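Ethylbenzene dehydrogenase alpha-subunit (Aromatoleum aromaticum, PDB 2IVF) is the large subunit of a molybdenum enzyme of the molybdopterin oxidoreductase family and carries two molybdopterin guanine dinucleotide cofactors, a molybdenum atom and an iron-sulfur cluster. Local coordinates at residues A247-M252 and A436-C441; E352-Y357 and A369-L374; K572-Y577 and G938-L943; L771-G776 and N784-T789; L884-G889 and V971-A976. All blocks are in the same frame, centred on the assembly; numbering follows the deposited sequence.

Contact 1 (A247-M252 and A436-C441); sequences AELIFM and AKKRTC
R439 and E248 meet through backbone and side chain where two parallel strands begin to pair. The carbonyl of R439 accepts twice, from the amides of E248 (N to R439 O, 2.7 Å) and L249 (N to R439 O, 3.0 Å); the second bond is the more bent, 139° at the hydrogen. E248 OE1 accepts from R439 N at 2.9 Å on the anti side of the oxygen, with the glutamate chain extended beyond CG to reach it. From there normal parallel pairing takes over, C441 N giving to L249 O (3.0 Å) and F251 N to C441 O (2.9 Å). T440 OG1 turns back on its own segment and donates to K438 O at 2.8 Å, from above the carbonyl plane, while its methyl CG2 lies at the edge of the F251 ring, 3.5 Å from CD2. CB of A247 touches CB of C441 at 3.7 Å. The guanidinium of R439 leads away, with NH1 bonded to P474 O. This is the edge pairing of a four-stranded parallel sheet in the molybdopterin oxidoreductase part of the chain, strand 440-444 lying outermost. On the other side of strand 249-253, backbone bonds join E248 and I250 to E277, and I250 and M252 to V279, of strand 277-281. Helix 265-274 packs against I250, and helix 425-437, which leads into strand 440-444, packs against L249 and F251.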
# COMPACT_ATOMS: atom_id res chain seq x y z
N ALA A 247 -12.49 12.86 -19.01
CA ALA A 247 -13.11 11.68 -19.52
C ALA A 247 -14.56 11.68 -19.07
O ALA A 247 -14.91 12.28 -18.04
CB ALA A 247 -12.36 10.45 -19.00
N GLU A 248 -15.43 11.11 -19.88
CA GLU A 248 -16.86 10.93 -19.53
C GLU A 248 -17.09 9.49 -19.10
O GLU A 248 -18.06 9.17 -18.44
CB GLU A 248 -17.73 11.28 -20.73
CG GLU A 248 -17.59 12.68 -21.16
CD GLU A 248 -18.31 12.98 -22.45
OE1 GLU A 248 -18.20 12.19 -23.41
OE2 GLU A 248 -18.95 14.04 -22.52
N LEU A 249 -16.19 8.61 -19.49
CA LEU A 249 -16.35 7.18 -19.19
C LEU A 249 -14.96 6.67 -18.95
O LEU A 249 -14.06 6.98 -19.74
CB LEU A 249 -16.91 6.41 -20.38
CG LEU A 249 -17.15 4.90 -20.28
CD1 LEU A 249 -18.10 4.60 -19.12
CD2 LEU A 249 -17.71 4.35 -21.66
N ILE A 250 -14.76 6.05 -17.78
CA ILE A 250 -13.44 5.61 -17.33
C ILE A 250 -13.47 4.11 -17.04
O ILE A 250 -14.32 3.62 -16.26
CB ILE A 250 -13.00 6.34 -16.04
CG1 ILE A 250 -12.96 7.86 -16.25
CG2 ILE A 250 -11.65 5.78 -15.53
CD1 ILE A 250 -13.00 8.73 -14.98
N PHE A 251 -12.56 3.39 -17.67
CA PHE A 251 -12.38 1.95 -17.43
C PHE A 251 -11.10 1.64 -16.68
O PHE A 251 -10.00 1.83 -17.22
CB PHE A 251 -12.32 1.19 -18.78
CG PHE A 251 -13.61 1.11 -19.48
CD1 PHE A 251 -14.57 0.16 -19.13
CD2 PHE A 251 -13.88 1.95 -20.55
CE1 PHE A 251 -15.78 0.09 -19.79
CE2 PHE A 251 -15.06 1.86 -21.23
CZ PHE A 251 -16.04 0.95 -20.83
N MET A 252 -11.23 1.15 -15.44
CA MET A 252 -10.11 0.64 -14.66
C MET A 252 -10.10 -0.84 -14.87
O MET A 252 -11.06 -1.50 -14.48
CB MET A 252 -10.31 0.95 -13.18
CG MET A 252 -10.27 2.44 -12.90
SD MET A 252 -8.54 2.97 -12.97
CE MET A 252 -8.71 4.63 -13.58
N ALA A 436 -19.09 4.12 -27.49
CA ALA A 436 -19.24 4.79 -28.80
C ALA A 436 -19.60 6.24 -28.69
O ALA A 436 -19.35 6.99 -29.62
CB ALA A 436 -20.27 4.08 -29.66
N LYS A 437 -20.21 6.65 -27.58
CA LYS A 437 -20.72 8.02 -27.47
C LYS A 437 -20.02 8.87 -26.41
O LYS A 437 -20.34 10.03 -26.25
CB LYS A 437 -22.21 7.97 -27.14
CG LYS A 437 -22.52 7.64 -25.73
CD LYS A 437 -23.98 8.02 -25.33
CE LYS A 437 -24.92 6.89 -25.69
NZ LYS A 437 -26.00 6.66 -24.64
N LYS A 438 -19.09 8.27 -25.67
CA LYS A 438 -18.45 8.93 -24.54
C LYS A 438 -16.97 9.01 -24.73
O LYS A 438 -16.34 8.06 -25.22
CB LYS A 438 -18.72 8.20 -23.22
CG LYS A 438 -20.18 8.32 -22.80
CD LYS A 438 -20.41 7.85 -21.39
CE LYS A 438 -21.90 7.72 -21.07
NZ LYS A 438 -22.57 8.98 -21.50
N ARG A 439 -16.42 10.17 -24.39
CA ARG A 439 -14.98 10.30 -24.27
C ARG A 439 -14.47 9.37 -23.17
O ARG A 439 -14.83 9.48 -22.00
CB ARG A 439 -14.60 11.76 -23.99
CG ARG A 439 -13.13 12.00 -23.95
CD ARG A 439 -12.48 11.88 -25.36
NE ARG A 439 -13.14 12.67 -26.40
CZ ARG A 439 -12.93 13.96 -26.66
NH1 ARG A 439 -12.06 14.68 -25.97
NH2 ARG A 439 -13.62 14.54 -27.64
N THR A 440 -13.62 8.45 -23.56
CA THR A 440 -13.31 7.29 -22.76
C THR A 440 -11.81 7.17 -22.52
O THR A 440 -11.03 7.29 -23.44
CB THR A 440 -13.81 6.02 -23.41
OG1 THR A 440 -15.26 6.08 -23.55
CG2 THR A 440 -13.32 4.76 -22.63
N CYS A 441 -11.46 7.02 -21.25
CA CYS A 441 -10.09 6.88 -20.81
C CYS A 441 -10.11 5.55 -20.04
O CYS A 441 -11.08 5.23 -19.30
CB CYS A 441 -9.69 8.03 -19.89
SG CYS A 441 -7.90 8.07 -19.56

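Contact 2 (E352-Y357 and A369-L374); sequences EAKQFY and ASRGTL
Q355 and R371 owe their places to two bends: Q355 sets CG anti to its amide nitrogen (chi1 174°) and then folds at chi2 (63°), which swings its amide toward A369, whereas R371 stays extended to CD and turns at chi3 (65°), laying CD and NE beside the carbonyl of K354. From there Q355 NE2 donates to F356 O at 3.0 Å on a lone pair, in the carbonyl plane. It also comes within 2.5 Å of A369 O, from above that carbonyl's plane; this bond is unusually short and doubtful in detail. F356 O thus accepts from Q355 NE2 and also from A369 N, at 2.9 Å, and it is the A369 N bond that joins the two backbones where the hairpin opens.

R371 runs beside the type I turn E352-Q355, CD and NE close to K354 O. CD of R371 lies 3.6 Å from OE1 of E352, and the long ion pair OE1 to NH1 (3.9 Å) acts by charge alone, since the oxygen stands well out of the guanidinium plane. Waters fill the in-plane positions instead: one accepts from R371 NE at 3.1 Å and lies 2.7 Å from K354 O, to which it probably donates; another accepts from NH2. The stronger partner of NH1 is D521, and K354, whose ammonium lies near the guanidinium, is paired with E950. Water also links Q355 OE1 with R371 N.

The contact sits at the mouth of the two-stranded antiparallel hairpin 356-360/365-369, where helix 345-349 touches Q355 and Y357.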
# COMPACT_ATOMS: atom_id res chain seq x y z
N GLU A 352 6.21 -1.72 -54.05
CA GLU A 352 6.66 -2.05 -52.71
C GLU A 352 5.78 -3.09 -52.02
O GLU A 352 4.56 -3.11 -52.17
CB GLU A 352 6.72 -0.80 -51.84
CG GLU A 352 7.68 0.25 -52.35
CD GLU A 352 7.57 1.54 -51.55
OE1 GLU A 352 6.91 1.51 -50.49
OE2 GLU A 352 8.12 2.57 -51.99
N ALA A 353 6.45 -3.93 -51.25
CA ALA A 353 5.83 -5.02 -50.53
C ALA A 353 4.97 -4.50 -49.39
O ALA A 353 4.04 -5.19 -48.97
CB ALA A 353 6.92 -5.94 -49.97
N LYS A 354 5.30 -3.32 -48.88
CA LYS A 354 4.61 -2.73 -47.76
C LYS A 354 3.76 -1.54 -48.19
O LYS A 354 3.36 -0.74 -47.36
CB LYS A 354 5.63 -2.37 -46.67
CG LYS A 354 6.31 -3.62 -46.08
CD LYS A 354 6.56 -3.53 -44.62
CE LYS A 354 7.71 -2.62 -44.26
NZ LYS A 354 7.82 -2.48 -42.79
N GLN A 355 3.49 -1.42 -49.50
CA GLN A 355 2.52 -0.46 -49.98
C GLN A 355 1.17 -1.17 -50.02
O GLN A 355 0.98 -2.17 -50.72
CB GLN A 355 2.90 0.09 -51.34
CG GLN A 355 1.84 1.02 -51.98
CD GLN A 355 1.58 2.29 -51.17
OE1 GLN A 355 2.43 3.17 -51.10
NE2 GLN A 355 0.40 2.39 -50.58
N PHE A 356 0.22 -0.64 -49.27
CA PHE A 356 -1.07 -1.31 -49.13
C PHE A 356 -2.20 -0.49 -49.74
O PHE A 356 -1.94 0.61 -50.28
CB PHE A 356 -1.33 -1.66 -47.68
CG PHE A 356 -0.25 -2.48 -47.07
CD1 PHE A 356 0.17 -3.66 -47.65
CD2 PHE A 356 0.35 -2.10 -45.89
CE1 PHE A 356 1.16 -4.41 -47.08
CE2 PHE A 356 1.34 -2.86 -45.32
CZ PHE A 356 1.73 -4.02 -45.91
N TYR A 357 -3.41 -1.04 -49.71
CA TYR A 357 -4.53 -0.47 -50.45
C TYR A 357 -5.80 -0.27 -49.67
O TYR A 357 -6.17 -1.09 -48.82
CB TYR A 357 -4.85 -1.34 -51.64
CG TYR A 357 -3.79 -1.33 -52.70
CD1 TYR A 357 -3.86 -0.43 -53.76
CD2 TYR A 357 -2.69 -2.18 -52.62
CE1 TYR A 357 -2.90 -0.38 -54.69
CE2 TYR A 357 -1.73 -2.14 -53.56
CZ TYR A 357 -1.84 -1.25 -54.61
OH TYR A 357 -0.89 -1.22 -55.59
N ALA A 369 -3.02 3.26 -50.20
CA ALA A 369 -3.07 3.91 -48.90
C ALA A 369 -1.67 4.48 -48.61
O ALA A 369 -0.65 3.76 -48.72
CB ALA A 369 -3.48 2.90 -47.82
N SER A 370 -1.61 5.77 -48.28
CA SER A 370 -0.33 6.42 -48.11
C SER A 370 0.42 5.85 -46.92
O SER A 370 -0.16 5.67 -45.85
CB SER A 370 -0.48 7.93 -47.97
OG SER A 370 0.68 8.52 -47.42
N ARG A 371 1.70 5.58 -47.13
CA ARG A 371 2.62 5.19 -46.08
C ARG A 371 3.15 6.38 -45.27
O ARG A 371 3.77 6.17 -44.24
CB ARG A 371 3.82 4.47 -46.65
CG ARG A 371 3.47 3.23 -47.47
CD ARG A 371 4.67 2.37 -47.75
NE ARG A 371 5.24 1.81 -46.53
CZ ARG A 371 6.48 2.00 -46.11
NH1 ARG A 371 7.33 2.75 -46.80
NH2 ARG A 371 6.88 1.43 -44.99
N GLY A 372 2.90 7.60 -45.74
CA GLY A 372 3.55 8.78 -45.17
C GLY A 372 2.66 9.65 -44.33
O GLY A 372 3.15 10.42 -43.49
N THR A 373 1.35 9.53 -44.51
CA THR A 373 0.41 10.27 -43.69
C THR A 373 -0.89 9.46 -43.54
O THR A 373 -1.21 8.61 -44.37
CB THR A 373 0.06 11.66 -44.32
OG1 THR A 373 -0.80 12.38 -43.44
CG2 THR A 373 -0.64 11.51 -45.63
N LEU A 374 -1.62 9.75 -42.48
CA LEU A 374 -2.91 9.12 -42.27
C LEU A 374 -4.03 9.97 -42.84
O LEU A 374 -5.19 9.57 -42.83
CB LEU A 374 -3.17 8.93 -40.77
CG LEU A 374 -2.18 8.10 -39.96
CD1 LEU A 374 -2.56 8.18 -38.48
CD2 LEU A 374 -2.13 6.65 -40.44
O HOH W 1 6.95 4.07 -49.95
O HOH W 2 3.37 0.03 -44.80
O HOH W 3 5.86 0.22 -42.50
O HOH W 4 2.78 5.73 -50.00
O HOH W 5 0.03 1.39 -47.59

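Contact 3 (K572-Y577 and G938-L943); sequences KSFGAY and GMPKPL
F574 and Y577, one turn apart at the start of helix 574-583, receive two prolines of the loop 938-943. The side chain of F574 can be followed outward. Its CB lies 4.2 Å from CG of P942, whose ring rests over the first helical residue with CG 3.9 Å from F574 CA. With CG anti to the backbone N (chi1 177°), the ring then swings along the loop toward P940: CD1 comes 3.7 Å from the carbonyl oxygen P940 O, and CE1 makes the nearest approach, 3.6 Å to P940 CB. P940 CG stands over the same ring, 4.3 Å from its centroid and off-centre, a CH-pi contact.

This is a helix N-terminus held against a loop bearing two prolines by apolar contact, with no hydrogen bond between the segments. S573 is the N-cap, its OG accepting a weak bond from A576 N, and the loop passes into a short 3-10 segment at P942. Helix 574-583, in the molybdopterin oxidoreductase part of the chain, packs here on the loop between strands 915-917 and 969-975.

P942 also meets Y577: its CB sits 3.5 Å from Y577 CD2, and L943 CD2 comes near CE1 of the same ring. CG of K572 lies over one face of the Y577 ring. W820 of helix 819-824 meets that ring edge-to-face, and W560 packs on P940.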
# COMPACT_ATOMS: atom_id res chain seq x y z
N LYS A 572 3.27 -25.87 -31.54
CA LYS A 572 4.49 -26.33 -30.90
C LYS A 572 4.85 -25.53 -29.66
O LYS A 572 4.21 -24.53 -29.31
CB LYS A 572 5.65 -26.31 -31.90
CG LYS A 572 5.94 -24.96 -32.49
CD LYS A 572 6.72 -25.12 -33.75
CE LYS A 572 7.11 -23.82 -34.42
NZ LYS A 572 8.05 -24.12 -35.56
N SER A 573 5.86 -26.04 -28.95
CA SER A 573 6.30 -25.47 -27.69
C SER A 573 7.07 -24.19 -27.89
O SER A 573 7.61 -23.94 -28.97
CB SER A 573 7.24 -26.42 -26.94
OG SER A 573 8.37 -26.77 -27.77
N PHE A 574 7.15 -23.44 -26.81
CA PHE A 574 7.99 -22.27 -26.67
C PHE A 574 9.37 -22.50 -27.27
O PHE A 574 9.81 -21.71 -28.08
CB PHE A 574 8.17 -21.91 -25.21
CG PHE A 574 9.10 -20.76 -24.99
CD1 PHE A 574 8.64 -19.46 -25.10
CD2 PHE A 574 10.45 -20.98 -24.73
CE1 PHE A 574 9.49 -18.40 -24.95
CE2 PHE A 574 11.32 -19.90 -24.54
CZ PHE A 574 10.84 -18.62 -24.67
N GLY A 575 10.04 -23.57 -26.88
CA GLY A 575 11.41 -23.82 -27.36
C GLY A 575 11.54 -24.15 -28.83
O GLY A 575 12.57 -23.85 -29.47
N ALA A 576 10.50 -24.79 -29.35
CA ALA A 576 10.38 -25.06 -30.77
C ALA A 576 10.20 -23.76 -31.57
O ALA A 576 10.83 -23.57 -32.60
CB ALA A 576 9.23 -26.00 -31.02
N TYR A 577 9.34 -22.87 -31.08
CA TYR A 577 9.24 -21.54 -31.63
C TYR A 577 10.57 -20.77 -31.51
O TYR A 577 10.99 -20.11 -32.46
CB TYR A 577 8.13 -20.76 -30.94
CG TYR A 577 6.73 -21.03 -31.47
CD1 TYR A 577 6.29 -20.46 -32.66
CD2 TYR A 577 5.83 -21.81 -30.75
CE1 TYR A 577 4.97 -20.67 -33.14
CE2 TYR A 577 4.52 -22.04 -31.21
CZ TYR A 577 4.08 -21.47 -32.41
OH TYR A 577 2.78 -21.72 -32.87
N GLY A 938 5.44 -19.17 -15.11
CA GLY A 938 5.87 -18.06 -15.93
C GLY A 938 5.94 -18.39 -17.40
O GLY A 938 6.84 -17.95 -18.10
N MET A 939 4.99 -19.18 -17.88
CA MET A 939 5.01 -19.62 -19.27
C MET A 939 5.05 -18.40 -20.18
O MET A 939 4.13 -17.60 -20.15
CB MET A 939 3.74 -20.43 -19.58
CG MET A 939 3.57 -21.71 -18.80
SD MET A 939 4.85 -22.94 -19.18
CE MET A 939 4.39 -23.49 -20.84
N PRO A 940 6.14 -18.20 -20.95
CA PRO A 940 6.15 -17.07 -21.85
C PRO A 940 5.35 -17.35 -23.09
O PRO A 940 5.37 -18.47 -23.59
CB PRO A 940 7.64 -16.91 -22.20
CG PRO A 940 8.38 -17.82 -21.33
CD PRO A 940 7.42 -18.91 -20.98
N LYS A 941 4.70 -16.32 -23.62
CA LYS A 941 3.87 -16.48 -24.81
C LYS A 941 4.76 -16.67 -26.02
O LYS A 941 5.50 -15.77 -26.39
CB LYS A 941 2.89 -15.29 -25.00
CG LYS A 941 1.98 -15.51 -26.23
CD LYS A 941 0.66 -14.79 -26.10
CE LYS A 941 -0.14 -14.84 -27.39
NZ LYS A 941 -1.53 -14.31 -27.19
N PRO A 942 4.75 -17.88 -26.62
CA PRO A 942 5.70 -18.16 -27.69
C PRO A 942 5.61 -17.23 -28.91
O PRO A 942 6.62 -17.05 -29.59
CB PRO A 942 5.34 -19.59 -28.10
CG PRO A 942 4.74 -20.16 -26.97
CD PRO A 942 3.92 -19.05 -26.33
N LEU A 943 4.42 -16.66 -29.17
CA LEU A 943 4.23 -15.79 -30.34
C LEU A 943 5.08 -14.53 -30.17
O LEU A 943 5.44 -13.88 -31.15
CB LEU A 943 2.77 -15.39 -30.52
CG LEU A 943 1.81 -16.52 -30.91
CD1 LEU A 943 0.42 -15.89 -31.16
CD2 LEU A 943 2.34 -17.23 -32.12

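Contact 4 (L771-G776 and N784-T789); sequences LSMGTG and NEVDVT. With ACT (acetate ion), chain J.
V786 points its isopropyl group at the chain L771-M773, with CG1 anti to the backbone N (chi1 173°), a setting that brings CG2 to the methyl CE of M773 and CG1 to the backbone of L771. CG2 lies 3.8 Å from S772 CA and 3.7 Å from M773 CE; the methionine gets its methyl there by bending at chi2 (-57°) and running on extended at chi3, roughly perpendicular to the valine. L771 starts out away from the other segment, yet its CD2 returns to touch V788 CG1 at 3.6 Å. The polar link is indirect: a water donates to both L771 O and V786 O. An acetate, probably from the crystallisation liquor, lies near S772 and accepts through its atom O from V786 N at 2.8 Å. S772 OG stands between its own N and carbonyl carbon, from where it accepts from G774 N in an ST turn. The two loops flank the short helix 777-781: residues 771-776 lead into it from strand 767-769, while the loop 784-789 leaves it toward helix 796-800, whose R796 and W797 hold the carboxylate of E785.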
# COMPACT_ATOMS: atom_id res chain seq x y z
N LEU A 771 9.10 19.08 -18.03
CA LEU A 771 8.67 19.89 -19.16
C LEU A 771 8.69 19.14 -20.49
O LEU A 771 8.32 19.67 -21.54
CB LEU A 771 9.54 21.13 -19.26
CG LEU A 771 9.55 22.00 -18.00
CD1 LEU A 771 10.47 23.17 -18.24
CD2 LEU A 771 8.12 22.47 -17.71
N SER A 772 9.15 17.91 -20.45
CA SER A 772 9.17 17.07 -21.65
C SER A 772 9.46 15.63 -21.26
O SER A 772 9.79 15.36 -20.11
CB SER A 772 10.23 17.54 -22.64
OG SER A 772 11.47 17.04 -22.31
N MET A 773 9.31 14.73 -22.24
CA MET A 773 9.60 13.33 -22.04
C MET A 773 11.08 12.99 -22.33
O MET A 773 11.43 11.80 -22.39
CB MET A 773 8.69 12.47 -22.97
CG MET A 773 7.20 12.48 -22.68
SD MET A 773 6.81 11.96 -21.05
CE MET A 773 5.11 12.50 -20.95
N GLY A 774 11.92 14.00 -22.49
CA GLY A 774 13.35 13.80 -22.71
C GLY A 774 13.60 13.35 -24.13
O GLY A 774 12.86 13.71 -25.02
N THR A 775 14.63 12.53 -24.33
CA THR A 775 15.14 12.22 -25.67
C THR A 775 14.96 10.74 -26.03
O THR A 775 15.36 10.32 -27.12
CB THR A 775 16.63 12.58 -25.78
OG1 THR A 775 17.37 11.86 -24.79
CG2 THR A 775 16.87 14.05 -25.62
N GLY A 776 14.38 9.95 -25.13
CA GLY A 776 14.28 8.49 -25.31
C GLY A 776 12.99 8.16 -26.00
O GLY A 776 12.34 9.04 -26.58
N ASN A 784 2.83 13.27 -28.28
CA ASN A 784 2.27 14.57 -27.87
C ASN A 784 3.39 15.31 -27.13
O ASN A 784 4.34 14.68 -26.63
CB ASN A 784 1.07 14.41 -26.95
CG ASN A 784 0.19 15.63 -26.93
OD1 ASN A 784 0.44 16.61 -27.64
ND2 ASN A 784 -0.84 15.59 -26.14
N GLU A 785 3.31 16.64 -27.09
CA GLU A 785 4.28 17.39 -26.32
C GLU A 785 3.68 17.58 -24.95
O GLU A 785 2.45 17.40 -24.76
CB GLU A 785 4.71 18.71 -26.97
CG GLU A 785 3.68 19.60 -27.52
CD GLU A 785 3.03 19.11 -28.82
OE1 GLU A 785 3.69 18.82 -29.85
OE2 GLU A 785 1.80 19.05 -28.77
N VAL A 786 4.55 17.85 -23.99
CA VAL A 786 4.11 18.15 -22.63
C VAL A 786 3.83 19.64 -22.54
O VAL A 786 4.64 20.44 -22.97
CB VAL A 786 5.16 17.73 -21.59
CG1 VAL A 786 4.73 18.21 -20.22
CG2 VAL A 786 5.45 16.16 -21.62
N ASP A 787 2.65 20.00 -22.03
CA ASP A 787 2.24 21.37 -21.80
C ASP A 787 1.74 21.37 -20.34
O ASP A 787 0.71 20.80 -20.01
CB ASP A 787 1.13 21.77 -22.75
CG ASP A 787 0.58 23.15 -22.45
OD1 ASP A 787 0.87 23.73 -21.37
OD2 ASP A 787 -0.16 23.67 -23.29
N VAL A 788 2.51 21.97 -19.47
CA VAL A 788 2.23 21.84 -18.05
C VAL A 788 0.93 22.51 -17.66
O VAL A 788 0.47 22.32 -16.56
CB VAL A 788 3.40 22.43 -17.19
CG1 VAL A 788 4.67 21.58 -17.41
CG2 VAL A 788 3.63 23.93 -17.46
N THR A 789 0.34 23.29 -18.56
CA THR A 789 -0.94 23.95 -18.27
C THR A 789 -2.14 23.07 -18.53
O THR A 789 -3.24 23.50 -18.33
CB THR A 789 -1.13 25.23 -19.10
OG1 THR A 789 -1.29 24.88 -20.49
CG2 THR A 789 0.01 26.22 -18.92
C ACT J . 7.87 19.09 -25.25
O ACT J . 7.19 18.15 -24.76
OXT ACT J . 8.35 19.96 -24.45
CH3 ACT J . 8.13 19.19 -26.73
O HOH W 6 6.59 21.74 -21.66

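Contact 5 (L884-G889 and V971-A976); sequences LGIKDG and VSIKKA
I886 lays its CG1 and CD1 along the strand end 973-975, CG1 3.8 Å from K975 CB and CD1 3.9 Å from I973 CG2. The isoleucine keeps CG1 anti to the carbonyl carbon (chi1 -68°) with CD1 extended beyond it, which carries the tip past K975 N to I973 CG2. I886 and K975 run antiparallel alongside one another. L884 supplies the second apolar arm: its CD1 and CD2 both lie 3.6 Å from I973 O, and CD1 is 4.1 Å from I973 CB. The aliphatic part of K975 continues outward along the loop, with CD 3.8 Å from G885 O, before the chain bends at chi4 and NZ donates to the carboxylate oxygen A976 O at 2.7 Å.

G885 ends helix 878-883 with positive phi in a Schellman motif; the chain reverses here, and L884 and I886 on either side of G885 both contact the strand. Strand 969-975, the last of the chain, pairs with 891-895 and with 843-846 in the sheet of the molybdopterin dinucleotide binding domain, of the double-psi beta-barrel clan; F843 and V905 of that sheet touch L884 and I886 respectively.

No direct hydrogen bond joins the segments. A water donates to L884 O and accepts from K975 N at 2.9 Å, giving both backbone groups a partner. The junction is therefore held by apolar contact and one bridging water, while the lysine charge is turned to the C-terminal carboxylate, at least in this crystal, where K975 and A976 also touch a neighbouring molecule.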
# COMPACT_ATOMS: atom_id res chain seq x y z
N LEU A 884 -14.84 -26.33 0.87
CA LEU A 884 -13.60 -27.07 1.15
C LEU A 884 -13.36 -27.26 2.64
O LEU A 884 -12.32 -27.76 3.05
CB LEU A 884 -12.43 -26.30 0.54
CG LEU A 884 -12.38 -26.39 -0.98
CD1 LEU A 884 -11.48 -25.28 -1.51
CD2 LEU A 884 -11.97 -27.82 -1.45
N GLY A 885 -14.32 -26.82 3.47
CA GLY A 885 -14.24 -27.03 4.91
C GLY A 885 -13.28 -26.03 5.54
O GLY A 885 -12.70 -26.28 6.58
N ILE A 886 -13.12 -24.90 4.88
CA ILE A 886 -12.12 -23.88 5.27
C ILE A 886 -12.86 -22.67 5.81
O ILE A 886 -13.86 -22.23 5.23
CB ILE A 886 -11.29 -23.46 4.02
CG1 ILE A 886 -10.39 -24.61 3.55
CG2 ILE A 886 -10.44 -22.22 4.27
CD1 ILE A 886 -9.69 -24.33 2.22
N LYS A 887 -12.39 -22.14 6.94
CA LYS A 887 -12.97 -20.93 7.52
C LYS A 887 -11.96 -19.79 7.41
O LYS A 887 -10.77 -20.00 7.23
CB LYS A 887 -13.28 -21.17 9.01
CG LYS A 887 -14.50 -22.00 9.27
CD LYS A 887 -14.55 -22.47 10.74
CE LYS A 887 -16.00 -22.88 11.08
NZ LYS A 887 -16.12 -23.99 12.09
N ASP A 888 -12.46 -18.57 7.47
CA ASP A 888 -11.61 -17.39 7.54
C ASP A 888 -10.56 -17.59 8.66
O ASP A 888 -10.87 -18.01 9.78
CB ASP A 888 -12.48 -16.18 7.82
CG ASP A 888 -11.72 -14.87 7.74
OD1 ASP A 888 -11.02 -14.62 6.77
OD2 ASP A 888 -11.85 -14.06 8.67
N GLY A 889 -9.31 -17.30 8.35
CA GLY A 889 -8.21 -17.44 9.33
C GLY A 889 -7.57 -18.82 9.37
O GLY A 889 -6.53 -19.00 9.97
N VAL A 971 -4.62 -23.53 -9.64
CA VAL A 971 -4.28 -24.12 -8.36
C VAL A 971 -5.48 -24.86 -7.81
O VAL A 971 -6.60 -24.57 -8.17
CB VAL A 971 -3.84 -23.07 -7.35
CG1 VAL A 971 -2.60 -22.36 -7.88
CG2 VAL A 971 -4.99 -22.09 -7.00
N SER A 972 -5.20 -25.87 -6.98
CA SER A 972 -6.18 -26.50 -6.11
C SER A 972 -5.95 -25.94 -4.69
O SER A 972 -4.87 -25.50 -4.38
CB SER A 972 -5.97 -28.00 -6.14
OG SER A 972 -6.66 -28.61 -7.23
N ILE A 973 -6.98 -25.95 -3.85
CA ILE A 973 -6.83 -25.49 -2.48
C ILE A 973 -7.39 -26.55 -1.54
O ILE A 973 -8.44 -27.13 -1.79
CB ILE A 973 -7.57 -24.14 -2.28
CG1 ILE A 973 -7.05 -23.08 -3.25
CG2 ILE A 973 -7.44 -23.67 -0.84
CD1 ILE A 973 -7.99 -21.78 -3.38
N LYS A 974 -6.70 -26.81 -0.44
CA LYS A 974 -7.25 -27.65 0.61
C LYS A 974 -6.89 -27.04 1.97
O LYS A 974 -5.94 -26.25 2.07
CB LYS A 974 -6.71 -29.07 0.47
CG LYS A 974 -5.25 -29.19 0.74
CD LYS A 974 -4.83 -30.61 0.45
CE LYS A 974 -3.39 -30.90 0.84
NZ LYS A 974 -3.17 -32.42 0.81
N LYS A 975 -7.63 -27.41 3.00
CA LYS A 975 -7.38 -26.90 4.35
C LYS A 975 -6.05 -27.44 4.84
O LYS A 975 -5.74 -28.58 4.60
CB LYS A 975 -8.48 -27.35 5.32
CG LYS A 975 -8.40 -26.58 6.66
CD LYS A 975 -9.18 -27.30 7.75
CE LYS A 975 -8.82 -26.74 9.12
NZ LYS A 975 -7.52 -27.29 9.66
N ALA A 976 -5.29 -26.61 5.56
CA ALA A 976 -4.10 -27.02 6.28
C ALA A 976 -4.29 -26.60 7.73
O ALA A 976 -5.43 -26.36 8.18
CB ALA A 976 -2.89 -26.33 5.73
OXT ALA A 976 -3.30 -26.43 8.46
O HOH W 7 -10.05 -28.92 2.35

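Overall arrangement
Contacts 1 and 2 both lie in the molybdopterin oxidoreductase part of the chain, contact 2 nested in the long loop that contact 1 closes, their centres 31 Å apart. Contact 3 joins that part to the late part of the chain and crosses contact 5 in sequence; their nearest atoms are about 11 Å apart. Contact 4 is nested inside contact 3 yet lies across the chain's centre from it, 38 Å between centres. Contacts 2 and 5 are farthest apart, 58 Å between centres. None of the five touches another. Toward the cofactors, the F251 side chain of contact 1 is about 9 Å from MGD, and P940 of contact 3 about 14 Å from MD1.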